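Local atomic coordinates of 190aa long hypothetical protein (Pyrococcus horikoshii, PDB entry 2DDZ), a protein that is of unknown function but assembles as a hexamer and belongs to the DUF366 family, probably distantly related to class II aminoacyl-tRNA synthetase-like proteins. Residues L6-E11 and L37-G42; L33-V38 and L75-D80; V69-E74 and I134-N139; K89-R94 and E174-V179. All blocks are in the same frame, centred on the assembly; numbering follows the deposited sequence.

Contact 1: L6-E11 and L37-G42; sequences LLIIKE and LVVFRG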
loop_
_atom_site.group_PDB
_atom_site.type_symbol
_atom_site.label_atom_id
_atom_site.label_comp_id
_atom_site.label_asym_id
_atom_site.label_seq_id
_atom_site.Cartn_x
_atom_site.Cartn_y
_atom_site.Cartn_z
ATOM N N LEU E 6 -15.492 5.772 21.257
ATOM C CA LEU E 6 -16.898 6.063 21.004
ATOM C C LEU E 6 -17.377 7.296 21.768
ATOM O O LEU E 6 -17.049 7.483 22.936
ATOM C CB LEU E 6 -17.774 4.872 21.393
ATOM C CG LEU E 6 -19.290 5.119 21.366
ATOM C CD1 LEU E 6 -19.750 5.483 19.959
ATOM C CD2 LEU E 6 -20.008 3.874 21.833
ATOM N N LEU E 7 -18.155 8.135 21.092
ATOM C CA LEU E 7 -18.695 9.342 21.697
ATOM C C LEU E 7 -20.107 9.613 21.200
ATOM O O LEU E 7 -20.315 9.857 20.012
ATOM C CB LEU E 7 -17.821 10.558 21.379
ATOM C CG LEU E 7 -18.389 11.903 21.877
ATOM C CD1 LEU E 7 -18.470 11.880 23.411
ATOM C CD2 LEU E 7 -17.508 13.072 21.410
ATOM N N ILE E 8 -21.074 9.561 22.115
ATOM C CA ILE E 8 -22.463 9.847 21.782
ATOM C C ILE E 8 -22.765 11.214 22.387
ATOM O O ILE E 8 -22.702 11.369 23.600
ATOM C CB ILE E 8 -23.439 8.835 22.414
ATOM C CG1 ILE E 8 -23.007 7.397 22.132
ATOM C CG2 ILE E 8 -24.832 9.040 21.839
ATOM C CD1 ILE E 8 -22.992 7.044 20.669
ATOM N N ILE E 9 -23.076 12.202 21.553
ATOM C CA ILE E 9 -23.386 13.547 22.049
ATOM C C ILE E 9 -24.881 13.619 22.403
ATOM O O ILE E 9 -25.729 13.812 21.539
ATOM C CB ILE E 9 -23.017 14.610 20.995
ATOM C CG1 ILE E 9 -21.517 14.509 20.708
ATOM C CG2 ILE E 9 -23.372 16.016 21.497
ATOM C CD1 ILE E 9 -21.056 15.348 19.550
ATOM N N LYS E 10 -25.158 13.466 23.697
ATOM C CA LYS E 10 -26.504 13.468 24.239
ATOM C C LYS E 10 -26.994 14.826 24.796
ATOM O O LYS E 10 -28.189 15.119 24.769
ATOM C CB LYS E 10 -26.574 12.417 25.346
ATOM C CG LYS E 10 -25.918 11.106 24.954
ATOM C CD LYS E 10 -25.677 10.188 26.129
ATOM C CE LYS E 10 -25.284 8.817 25.606
ATOM N NZ LYS E 10 -24.998 7.850 26.688
ATOM N N GLU E 11 -26.074 15.641 25.302
ATOM C CA GLU E 11 -26.385 16.956 25.869
ATOM C C GLU E 11 -26.964 17.985 24.875
ATOM O O GLU E 11 -27.783 18.831 25.244
ATOM C CB GLU E 11 -25.117 17.553 26.508
ATOM C CG GLU E 11 -23.918 17.614 25.548
ATOM C CD GLU E 11 -23.129 16.303 25.466
ATOM O OE1 GLU E 11 -23.706 15.224 25.714
ATOM O OE2 GLU E 11 -21.922 16.353 25.140
ATOM N N LEU E 37 -15.862 6.637 16.498
ATOM C CA LEU E 37 -17.232 6.714 16.046
ATOM C C LEU E 37 -17.874 7.787 16.925
ATOM O O LEU E 37 -17.817 7.708 18.151
ATOM C CB LEU E 37 -17.934 5.365 16.227
ATOM C CG LEU E 37 -19.453 5.358 15.991
ATOM C CD1 LEU E 37 -19.805 5.801 14.568
ATOM C CD2 LEU E 37 -19.970 3.967 16.259
ATOM N N VAL E 38 -18.438 8.806 16.285
ATOM C CA VAL E 38 -19.101 9.902 16.979
ATOM C C VAL E 38 -20.559 9.900 16.538
ATOM O O VAL E 38 -20.859 10.002 15.354
ATOM C CB VAL E 38 -18.483 11.266 16.613
ATOM C CG1 VAL E 38 -19.211 12.386 17.364
ATOM C CG2 VAL E 38 -16.999 11.272 16.952
ATOM N N VAL E 39 -21.463 9.786 17.502
ATOM C CA VAL E 39 -22.891 9.745 17.214
ATOM C C VAL E 39 -23.590 10.957 17.782
ATOM O O VAL E 39 -23.423 11.297 18.953
ATOM C CB VAL E 39 -23.509 8.471 17.795
ATOM C CG1 VAL E 39 -24.984 8.402 17.473
ATOM C CG2 VAL E 39 -22.765 7.256 17.236
ATOM N N PHE E 40 -24.365 11.619 16.936
ATOM C CA PHE E 40 -25.105 12.793 17.352
ATOM C C PHE E 40 -26.437 12.898 16.621
ATOM O O PHE E 40 -26.770 12.067 15.769
ATOM C CB PHE E 40 -24.286 14.060 17.109
ATOM C CG PHE E 40 -23.777 14.200 15.701
ATOM C CD1 PHE E 40 -22.789 13.345 15.222
ATOM C CD2 PHE E 40 -24.269 15.195 14.858
ATOM C CE1 PHE E 40 -22.266 13.498 13.929
ATOM C CE2 PHE E 40 -23.753 15.361 13.555
ATOM C CZ PHE E 40 -22.756 14.504 13.088
ATOM N N ARG E 41 -27.202 13.929 16.967
ATOM C CA ARG E 41 -28.498 14.167 16.360
ATOM C C ARG E 41 -28.608 15.635 15.959
ATOM O O ARG E 41 -28.033 16.518 16.605
ATOM C CB ARG E 41 -29.614 13.786 17.339
ATOM C CG ARG E 41 -31.022 13.828 16.761
ATOM C CD ARG E 41 -32.048 13.433 17.828
ATOM N NE ARG E 41 -33.437 13.538 17.374
ATOM C CZ ARG E 41 -34.502 13.308 18.141
ATOM N NH1 ARG E 41 -34.351 12.956 19.412
ATOM N NH2 ARG E 41 -35.723 13.427 17.639
ATOM N N GLY E 42 -29.333 15.891 14.875
ATOM C CA GLY E 42 -29.485 17.257 14.416
ATOM C C GLY E 42 -30.026 17.321 13.007
ATOM O O GLY E 42 -30.513 16.318 12.472
#
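The short axes of strands 6-8 and 37-42 run the same way, 4.7 Å apart at closest and 6° from parallel. Three backbone hydrogen bonds alternate along the pair: L7 N gives to L37 O, V39 N gives to L7 O at 2.8 Å, and I9 N gives to V39 O at 2.8 Å. L7 thus uses both its N-H and its carbonyl toward the neighbouring strand, and V39 does the same in return, the pattern of a parallel ladder. On the face of the sheet that carries L6, I8, L37 and V39, the side chains lie next to their partners and point the same way. CD1 of L6 settles against CG of L37 at 4.0 Å. The terminal CD1 of I8 presses on CB of V39 at 3.3 Å, a tight carbon contact; with CG1 turned away from the carbonyl carbon (chi1 -50°) and a second bend at chi2 of -62°, the chain folds over toward the valine. The other face holds L7 and V38, whose methyls CD2 and CG1 approach to 4.4 Å. Just past the paired residues, I9 CD1 slants across V38 CG1 at 4.1 Å, while its CB meets CB of F40. A169 and M165 of helix 161-184 cover the I8 and V39 face, and F30 of helix 25-30 covers L7, V38 and I9. The two strands and helix 25-30 form a beta-alpha-beta unit: L7 and V39 are satisfied on their facing sides, strand 68-75 takes V38 and F40, and the aliphatic side chains pack under the helices.

Contact 2: L33-V38 and L75-D80; sequences LGDSLV and LFWHPD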
loop_
_atom_site.group_PDB
_atom_site.type_symbol
_atom_site.label_atom_id
_atom_site.label_comp_id
_atom_site.label_asym_id
_atom_site.label_seq_id
_atom_site.Cartn_x
_atom_site.Cartn_y
_atom_site.Cartn_z
ATOM N N LEU E 33 -8.591 10.870 19.898
ATOM C CA LEU E 33 -7.498 10.431 19.034
ATOM C C LEU E 33 -7.684 9.020 18.468
ATOM O O LEU E 33 -8.205 8.137 19.141
ATOM C CB LEU E 33 -6.197 10.489 19.824
ATOM C CG LEU E 33 -4.880 10.240 19.097
ATOM C CD1 LEU E 33 -4.550 11.420 18.213
ATOM C CD2 LEU E 33 -3.781 10.030 20.129
ATOM N N GLY E 34 -7.266 8.818 17.222
ATOM C CA GLY E 34 -7.360 7.502 16.604
ATOM C C GLY E 34 -8.711 7.054 16.082
ATOM O O GLY E 34 -9.616 7.860 15.866
ATOM N N ASP E 35 -8.847 5.750 15.863
ATOM C CA ASP E 35 -10.097 5.206 15.355
ATOM C C ASP E 35 -11.254 5.651 16.234
ATOM O O ASP E 35 -11.181 5.543 17.462
ATOM C CB ASP E 35 -10.025 3.676 15.302
ATOM C CG ASP E 35 -9.037 3.180 14.253
ATOM O OD1 ASP E 35 -8.474 4.039 13.537
ATOM O OD2 ASP E 35 -8.829 1.950 14.139
ATOM N N SER E 36 -12.319 6.160 15.609
ATOM C CA SER E 36 -13.468 6.612 16.380
ATOM C C SER E 36 -14.821 6.656 15.672
ATOM O O SER E 36 -14.926 6.712 14.441
ATOM C CB SER E 36 -13.194 7.998 16.971
ATOM O OG SER E 36 -13.179 8.992 15.964
ATOM N N LEU E 37 -15.862 6.637 16.498
ATOM C CA LEU E 37 -17.232 6.714 16.046
ATOM C C LEU E 37 -17.874 7.787 16.925
ATOM O O LEU E 37 -17.817 7.708 18.151
ATOM C CB LEU E 37 -17.934 5.365 16.227
ATOM C CG LEU E 37 -19.453 5.358 15.991
ATOM C CD1 LEU E 37 -19.805 5.801 14.568
ATOM C CD2 LEU E 37 -19.970 3.967 16.259
ATOM N N VAL E 38 -18.438 8.806 16.285
ATOM C CA VAL E 38 -19.101 9.902 16.979
ATOM C C VAL E 38 -20.559 9.900 16.538
ATOM O O VAL E 38 -20.859 10.002 15.354
ATOM C CB VAL E 38 -18.483 11.266 16.613
ATOM C CG1 VAL E 38 -19.211 12.386 17.364
ATOM C CG2 VAL E 38 -16.999 11.272 16.952
ATOM N N LEU E 75 -11.357 5.786 10.509
ATOM C CA LEU E 75 -10.440 4.690 10.755
ATOM C C LEU E 75 -9.104 4.959 10.079
ATOM O O LEU E 75 -9.017 5.148 8.861
ATOM C CB LEU E 75 -11.035 3.376 10.227
ATOM C CG LEU E 75 -12.352 2.940 10.873
ATOM C CD1 LEU E 75 -12.791 1.622 10.295
ATOM C CD2 LEU E 75 -12.163 2.817 12.380
ATOM N N PHE E 76 -8.058 4.966 10.885
ATOM C CA PHE E 76 -6.732 5.206 10.378
ATOM C C PHE E 76 -6.105 3.898 9.924
ATOM O O PHE E 76 -5.178 3.369 10.534
ATOM C CB PHE E 76 -5.903 5.903 11.451
ATOM C CG PHE E 76 -6.432 7.263 11.806
ATOM C CD1 PHE E 76 -7.476 7.403 12.721
ATOM C CD2 PHE E 76 -5.923 8.404 11.179
ATOM C CE1 PHE E 76 -8.006 8.671 13.008
ATOM C CE2 PHE E 76 -6.444 9.678 11.461
ATOM C CZ PHE E 76 -7.486 9.810 12.374
ATOM N N TRP E 77 -6.662 3.378 8.845
ATOM C CA TRP E 77 -6.212 2.142 8.240
ATOM C C TRP E 77 -5.689 2.573 6.894
ATOM O O TRP E 77 -5.573 3.766 6.639
ATOM C CB TRP E 77 -7.399 1.194 8.065
ATOM C CG TRP E 77 -8.068 0.844 9.364
ATOM C CD1 TRP E 77 -7.682 1.229 10.622
ATOM C CD2 TRP E 77 -9.202 -0.012 9.540
ATOM N NE1 TRP E 77 -8.501 0.660 11.565
ATOM C CE2 TRP E 77 -9.442 -0.106 10.929
ATOM C CE3 TRP E 77 -10.037 -0.711 8.658
ATOM C CZ2 TRP E 77 -10.483 -0.876 11.457
ATOM C CZ3 TRP E 77 -11.071 -1.475 9.184
ATOM C CH2 TRP E 77 -11.283 -1.551 10.571
ATOM N N HIS E 78 -5.369 1.619 6.029
ATOM C CA HIS E 78 -4.888 1.985 4.707
ATOM C C HIS E 78 -6.050 2.714 4.031
ATOM O O HIS E 78 -7.151 2.174 3.947
ATOM C CB HIS E 78 -4.523 0.746 3.890
ATOM C CG HIS E 78 -3.829 1.065 2.600
ATOM N ND1 HIS E 78 -3.844 0.221 1.510
ATOM C CD2 HIS E 78 -3.090 2.139 2.233
ATOM C CE1 HIS E 78 -3.142 0.761 0.527
ATOM N NE2 HIS E 78 -2.674 1.924 0.941
ATOM N N PRO E 79 -5.832 3.954 3.557
ATOM C CA PRO E 79 -6.918 4.698 2.900
ATOM C C PRO E 79 -7.306 4.103 1.548
ATOM O O PRO E 79 -7.112 4.718 0.506
ATOM C CB PRO E 79 -6.342 6.112 2.771
ATOM C CG PRO E 79 -5.363 6.188 3.918
ATOM C CD PRO E 79 -4.684 4.839 3.805
ATOM N N ASP E 80 -7.885 2.910 1.590
ATOM C CA ASP E 80 -8.305 2.176 0.401
ATOM C C ASP E 80 -9.809 2.357 0.146
ATOM O O ASP E 80 -10.621 2.020 1.003
ATOM C CB ASP E 80 -7.992 0.696 0.629
ATOM C CG ASP E 80 -8.216 -0.145 -0.596
ATOM O OD1 ASP E 80 -8.908 0.321 -1.528
ATOM O OD2 ASP E 80 -7.702 -1.283 -0.618
HETATM O O HOH W 1 -5.692 2.205 13.542
#
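The indole of W77 has CD1 of L75 over one face, 3.4 Å above the plane and offset toward the rim; at its edge water 1 lies in plane and D35 OD2 near the plane but tilted from it. NE1 donates to D35 OD2 at 2.9 Å; the oxygen sits 22° out of the ring plane and the bond is bent, and the carboxylate and indole planes stand 64° apart. The F76 ring is met at its edge by D35 OD1 and by the carbonyl oxygen of G34, which lies 3.4 Å from CE1. Both carboxylate oxygens are therefore engaged by the same loop. OD1 takes the backbone N-H of F76 at 2.8 Å, nearly straight, and, as with OD2, the donor comes from the syn side but well out of the carboxylate plane. CG of D35 lies beside its own backbone N (chi1 -68°), which carries the carboxylate over to the start of the loop. There L75 CD2 packs on D35 CG at 3.7 Å, the two side chains crossing at about a right angle. Water 1 adds a bridge, donating to D35 OD2 and to F76 O. F76 is the centre of an inverse gamma turn, and through F76 N the aspartate holds the chain where it leaves strand 68-75. OD2 also has a long, weak ion pair with R180, and L184 of a second subunit packs on F76. Two N-H groups, a water and the distant arginine would probably favour the charged carboxylate, which fixes the peptide of F76 and the indole of W77 together.

Contact 3: V69-E74 and I134-N139; sequences VHYILE and IHIGLN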
loop_
_atom_site.group_PDB
_atom_site.type_symbol
_atom_site.label_atom_id
_atom_site.label_comp_id
_atom_site.label_asym_id
_atom_site.label_seq_id
_atom_site.Cartn_x
_atom_site.Cartn_y
_atom_site.Cartn_z
ATOM N N VAL E 69 -30.277 11.129 12.873
ATOM C CA VAL E 69 -29.253 10.562 13.752
ATOM C C VAL E 69 -28.029 10.366 12.834
ATOM O O VAL E 69 -28.107 9.648 11.828
ATOM C CB VAL E 69 -29.674 9.185 14.335
ATOM C CG1 VAL E 69 -28.491 8.536 15.043
ATOM C CG2 VAL E 69 -30.822 9.359 15.324
ATOM N N HIS E 70 -26.916 11.009 13.173
ATOM C CA HIS E 70 -25.704 10.928 12.357
ATOM C C HIS E 70 -24.613 10.053 12.953
ATOM O O HIS E 70 -24.402 10.043 14.175
ATOM C CB HIS E 70 -25.121 12.332 12.144
ATOM C CG HIS E 70 -26.057 13.285 11.469
ATOM N ND1 HIS E 70 -26.305 13.251 10.111
ATOM C CD2 HIS E 70 -26.815 14.294 11.964
ATOM C CE1 HIS E 70 -27.172 14.198 9.801
ATOM N NE2 HIS E 70 -27.497 14.846 10.907
ATOM N N TYR E 71 -23.914 9.323 12.091
ATOM C CA TYR E 71 -22.804 8.487 12.543
ATOM C C TYR E 71 -21.590 8.884 11.738
ATOM O O TYR E 71 -21.602 8.802 10.513
ATOM C CB TYR E 71 -23.057 6.992 12.316
ATOM C CG TYR E 71 -24.293 6.447 12.972
ATOM C CD1 TYR E 71 -25.554 6.738 12.459
ATOM C CD2 TYR E 71 -24.208 5.622 14.099
ATOM C CE1 TYR E 71 -26.710 6.220 13.043
ATOM C CE2 TYR E 71 -25.365 5.097 14.698
ATOM C CZ TYR E 71 -26.612 5.404 14.156
ATOM O OH TYR E 71 -27.758 4.897 14.713
ATOM N N ILE E 72 -20.545 9.323 12.420
ATOM C CA ILE E 72 -19.330 9.709 11.736
ATOM C C ILE E 72 -18.219 8.811 12.201
ATOM O O ILE E 72 -17.826 8.816 13.366
ATOM C CB ILE E 72 -18.984 11.166 11.991
ATOM C CG1 ILE E 72 -19.911 12.034 11.150
ATOM C CG2 ILE E 72 -17.526 11.442 11.630
ATOM C CD1 ILE E 72 -19.994 13.398 11.672
ATOM N N LEU E 73 -17.727 8.023 11.260
ATOM C CA LEU E 73 -16.682 7.075 11.525
ATOM C C LEU E 73 -15.360 7.432 10.856
ATOM O O LEU E 73 -15.334 7.871 9.703
ATOM C CB LEU E 73 -17.156 5.704 11.060
ATOM C CG LEU E 73 -16.167 4.553 11.184
ATOM C CD1 LEU E 73 -15.805 4.352 12.646
ATOM C CD2 LEU E 73 -16.790 3.301 10.599
ATOM N N GLU E 74 -14.265 7.274 11.599
ATOM C CA GLU E 74 -12.935 7.517 11.057
ATOM C C GLU E 74 -11.999 6.398 11.493
ATOM O O GLU E 74 -11.880 6.080 12.670
ATOM C CB GLU E 74 -12.365 8.872 11.486
ATOM C CG GLU E 74 -11.062 9.218 10.740
ATOM C CD GLU E 74 -10.741 10.712 10.748
ATOM O OE1 GLU E 74 -11.136 11.405 11.704
ATOM O OE2 GLU E 74 -10.070 11.197 9.811
ATOM N N ILE E 134 -16.472 7.556 7.026
ATOM C CA ILE E 134 -17.826 7.088 6.733
ATOM C C ILE E 134 -18.936 7.871 7.435
ATOM O O ILE E 134 -18.819 8.213 8.604
ATOM C CB ILE E 134 -18.018 5.604 7.173
ATOM C CG1 ILE E 134 -17.008 4.690 6.483
ATOM C CG2 ILE E 134 -19.438 5.155 6.885
ATOM C CD1 ILE E 134 -16.643 5.138 5.107
ATOM N N HIS E 135 -20.019 8.145 6.723
ATOM C CA HIS E 135 -21.160 8.803 7.342
ATOM C C HIS E 135 -22.419 7.976 7.148
ATOM O O HIS E 135 -22.646 7.414 6.085
ATOM C CB HIS E 135 -21.434 10.204 6.772
ATOM C CG HIS E 135 -22.724 10.803 7.263
ATOM N ND1 HIS E 135 -23.895 10.753 6.539
ATOM C CD2 HIS E 135 -23.038 11.401 8.440
ATOM C CE1 HIS E 135 -24.875 11.292 7.246
ATOM N NE2 HIS E 135 -24.382 11.692 8.402
ATOM N N ILE E 136 -23.226 7.883 8.195
ATOM C CA ILE E 136 -24.497 7.182 8.105
ATOM C C ILE E 136 -25.490 8.130 8.741
ATOM O O ILE E 136 -25.193 8.744 9.763
ATOM C CB ILE E 136 -24.552 5.863 8.898
ATOM C CG1 ILE E 136 -23.607 4.821 8.301
ATOM C CG2 ILE E 136 -25.985 5.343 8.906
ATOM C CD1 ILE E 136 -22.171 5.067 8.662
ATOM N N GLY E 137 -26.660 8.252 8.127
ATOM C CA GLY E 137 -27.684 9.129 8.652
ATOM C C GLY E 137 -29.013 8.411 8.630
ATOM O O GLY E 137 -29.348 7.766 7.643
ATOM N N LEU E 138 -29.758 8.491 9.726
ATOM C CA LEU E 138 -31.064 7.848 9.792
ATOM C C LEU E 138 -32.091 8.919 10.112
ATOM O O LEU E 138 -31.941 9.650 11.096
ATOM C CB LEU E 138 -31.095 6.770 10.880
ATOM C CG LEU E 138 -30.071 5.630 10.815
ATOM C CD1 LEU E 138 -30.353 4.663 11.953
ATOM C CD2 LEU E 138 -30.149 4.903 9.466
ATOM N N ASN E 139 -33.121 9.023 9.275
ATOM C CA ASN E 139 -34.183 10.007 9.495
ATOM C C ASN E 139 -34.873 9.722 10.831
ATOM O O ASN E 139 -35.205 8.572 11.128
ATOM C CB ASN E 139 -35.263 9.926 8.404
ATOM C CG ASN E 139 -34.750 10.266 7.014
ATOM O OD1 ASN E 139 -34.194 11.336 6.785
ATOM N ND2 ASN E 139 -34.959 9.351 6.070
#
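The imidazoles of H70 and H135 meet rim to rim: ND1 of H70 and NE2 of H135 share a hydrogen bond of 3.0 Å, in which either ring could be the donor. Their planes are inclined by 38°, and neither ring covers the other. H135 reaches across to its diagonal neighbour because CG extends opposite its backbone N (chi1 172°), while CD2 passes I72 CG1 at 4.2 Å. On the other face, Y71 lays the CD1 side of its ring against CB of I136 at 3.8 Å, with I136 O at the ring edge, and its OH comes near L138 CD1. Beyond Y71, L73 and I134 touch through their CB atoms. Behind these side chains is a regular antiparallel ladder, V69-L73 against I134-L138, axes at 170°. Its hydrogen-bonded pairs are V69 with L138, Y71 with I136 and L73 with I134; the bond from L73 N to I134 O, 2.9 Å, is practically straight. G137 sits opposite H70, where the ring of H135 leaves little space for a side chain. Further out, Y16 stacks on H135 and F40 on H70, and the Y71 hydroxyl bonds to S168 of helix 161-184. The histidine pair thus gives the buried sheet a directional polar link on one face, and since one of the two nitrogens must supply the proton, the tautomers of the rings are probably linked; the opposite face is mainly apolar, closed by the helix.

Contact 4: K89-R94 and E174-V179; sequences KLLIAR and EEIEKV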
loop_
_atom_site.group_PDB
_atom_site.type_symbol
_atom_site.label_atom_id
_atom_site.label_comp_id
_atom_site.label_asym_id
_atom_site.label_seq_id
_atom_site.Cartn_x
_atom_site.Cartn_y
_atom_site.Cartn_z
ATOM N N LYS E 89 -20.850 -0.872 3.940
ATOM C CA LYS E 89 -22.016 -1.704 3.730
ATOM C C LYS E 89 -22.166 -2.787 4.798
ATOM O O LYS E 89 -23.264 -3.276 5.042
ATOM C CB LYS E 89 -22.014 -2.251 2.290
ATOM C CG LYS E 89 -22.512 -1.174 1.298
ATOM C CD LYS E 89 -22.340 -1.496 -0.190
ATOM C CE LYS E 89 -21.034 -0.941 -0.769
ATOM N NZ LYS E 89 -20.932 0.553 -0.702
ATOM N N LEU E 90 -21.071 -3.131 5.469
ATOM C CA LEU E 90 -21.138 -4.114 6.538
ATOM C C LEU E 90 -21.870 -3.467 7.708
ATOM O O LEU E 90 -22.688 -4.106 8.372
ATOM C CB LEU E 90 -19.744 -4.520 7.000
ATOM C CG LEU E 90 -19.707 -5.464 8.205
ATOM C CD1 LEU E 90 -20.524 -6.736 7.932
ATOM C CD2 LEU E 90 -18.265 -5.811 8.504
ATOM N N LEU E 91 -21.573 -2.195 7.955
ATOM C CA LEU E 91 -22.195 -1.472 9.054
ATOM C C LEU E 91 -23.688 -1.219 8.801
ATOM O O LEU E 91 -24.498 -1.341 9.719
ATOM C CB LEU E 91 -21.466 -0.145 9.294
ATOM C CG LEU E 91 -19.979 -0.202 9.655
ATOM C CD1 LEU E 91 -19.463 1.219 9.860
ATOM C CD2 LEU E 91 -19.775 -1.018 10.916
ATOM N N ILE E 92 -24.052 -0.866 7.569
ATOM C CA ILE E 92 -25.462 -0.633 7.238
ATOM C C ILE E 92 -26.187 -1.963 7.397
ATOM O O ILE E 92 -27.328 -2.011 7.861
ATOM C CB ILE E 92 -25.646 -0.092 5.783
ATOM C CG1 ILE E 92 -25.378 1.413 5.749
ATOM C CG2 ILE E 92 -27.075 -0.292 5.302
ATOM C CD1 ILE E 92 -24.176 1.785 6.512
ATOM N N ALA E 93 -25.514 -3.047 7.028
ATOM C CA ALA E 93 -26.111 -4.366 7.166
ATOM C C ALA E 93 -26.355 -4.661 8.644
ATOM O O ALA E 93 -27.400 -5.195 8.998
ATOM C CB ALA E 93 -25.208 -5.431 6.556
ATOM N N ARG E 94 -25.403 -4.312 9.508
ATOM C CA ARG E 94 -25.588 -4.561 10.935
ATOM C C ARG E 94 -26.762 -3.745 11.479
ATOM O O ARG E 94 -27.534 -4.244 12.296
ATOM C CB ARG E 94 -24.332 -4.227 11.726
ATOM C CG ARG E 94 -24.512 -4.358 13.248
ATOM C CD ARG E 94 -24.536 -5.821 13.716
ATOM N NE ARG E 94 -24.777 -5.940 15.156
ATOM C CZ ARG E 94 -25.985 -5.940 15.724
ATOM N NH1 ARG E 94 -27.077 -5.833 14.977
ATOM N NH2 ARG E 94 -26.108 -6.045 17.040
ATOM N N GLU E 174 -18.772 -2.933 18.118
ATOM C CA GLU E 174 -18.499 -4.367 18.198
ATOM C C GLU E 174 -18.228 -4.949 16.817
ATOM O O GLU E 174 -17.402 -5.844 16.665
ATOM C CB GLU E 174 -19.673 -5.110 18.831
ATOM C CG GLU E 174 -19.945 -4.726 20.265
ATOM C CD GLU E 174 -21.001 -5.605 20.904
ATOM O OE1 GLU E 174 -21.767 -6.259 20.159
ATOM O OE2 GLU E 174 -21.070 -5.631 22.151
ATOM N N GLU E 175 -18.933 -4.440 15.813
ATOM C CA GLU E 175 -18.758 -4.920 14.449
ATOM C C GLU E 175 -17.334 -4.651 13.998
ATOM O O GLU E 175 -16.646 -5.538 13.487
ATOM C CB GLU E 175 -19.729 -4.210 13.506
ATOM C CG GLU E 175 -19.874 -4.876 12.146
ATOM C CD GLU E 175 -20.378 -6.306 12.250
ATOM O OE1 GLU E 175 -21.315 -6.550 13.045
ATOM O OE2 GLU E 175 -19.846 -7.185 11.536
ATOM N N ILE E 176 -16.895 -3.414 14.199
ATOM C CA ILE E 176 -15.559 -3.012 13.803
ATOM C C ILE E 176 -14.479 -3.805 14.536
ATOM O O ILE E 176 -13.518 -4.262 13.916
ATOM C CB ILE E 176 -15.362 -1.501 14.040
ATOM C CG1 ILE E 176 -16.192 -0.727 13.017
ATOM C CG2 ILE E 176 -13.892 -1.143 13.950
ATOM C CD1 ILE E 176 -16.306 0.745 13.290
ATOM N N GLU E 177 -14.649 -3.985 15.843
ATOM C CA GLU E 177 -13.675 -4.726 16.637
ATOM C C GLU E 177 -13.582 -6.205 16.263
ATOM O O GLU E 177 -12.526 -6.812 16.429
ATOM C CB GLU E 177 -13.967 -4.556 18.131
ATOM C CG GLU E 177 -13.777 -3.111 18.588
ATOM C CD GLU E 177 -13.936 -2.915 20.084
ATOM O OE1 GLU E 177 -14.954 -3.373 20.649
ATOM O OE2 GLU E 177 -13.040 -2.289 20.694
ATOM N N LYS E 178 -14.679 -6.787 15.770
ATOM C CA LYS E 178 -14.630 -8.173 15.343
ATOM C C LYS E 178 -13.934 -8.201 13.974
ATOM O O LYS E 178 -13.234 -9.156 13.653
ATOM C CB LYS E 178 -16.023 -8.798 15.232
ATOM C CG LYS E 178 -16.001 -10.263 14.726
ATOM C CD LYS E 178 -15.627 -11.284 15.811
ATOM C CE LYS E 178 -15.515 -12.712 15.248
ATOM N NZ LYS E 178 -16.471 -13.015 14.129
ATOM N N VAL E 179 -14.105 -7.146 13.171
ATOM C CA VAL E 179 -13.444 -7.080 11.867
ATOM C C VAL E 179 -11.926 -7.048 12.049
ATOM O O VAL E 179 -11.167 -7.626 11.252
ATOM C CB VAL E 179 -13.804 -5.801 11.081
ATOM C CG1 VAL E 179 -12.876 -5.679 9.870
ATOM C CG2 VAL E 179 -15.258 -5.847 10.623
HETATM O O HOH W 2 -22.202 -6.424 15.819
#
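OE1 of E175 is joined to NE of R94 through water 2, which donates to the carboxylate at 2.9 Å and accepts from NE at 2.7 Å. The direct NE to OE1 separation, 4.1 Å, is too long for a salt bridge; instead R94 lays CD against OE1 at 3.4 Å, with the guanidinium and carboxylate planes 85° apart. Both chains are bent at chi2, which brings them obliquely across each other. The other oxygen, OE2, lies against both methyls of L90 and forms a salt bridge with R108 of the third subunit, so this largely buried carboxylate serves an intersubunit contact as well; K89, V179 and K178 make further polar contacts with that subunit. Around it the packing is aliphatic: L90 CD2 meets V179 CG2 tip to tip at 3.7 Å, and L91 slides past E175 to touch CG1 of I176 with CD2 at 4.2 Å. The helix axes are 10.7 Å apart and cross at 134°. Helices 81-100 and 161-184 lie together against the central sheet, where L73 of strand 68-75 touches both L91 and I176.

Contacts 1 and 3 are strand pairs of one mixed sheet, joined through strands 36-45 and 68-75, where F40 O to H70 N, 2.8 Å, is a probable hydrogen bond. Contact 2 lies where these two strands give way to loops, its centre about 17 Å from that of contact 1 and about 14 Å from that of contact 3. Contact 4 packs on one face of the sheet, L73 CD2 meeting L91 CD1 at 3.5 Å, and shares the third subunit with contact 2. A bound guanidine, in a pocket of R12, I14, N29 and F30, lies about 6 Å from the side chain of I9; a glycerol, probably from the crystallisation liquor, lies about 4 Å from that of H135.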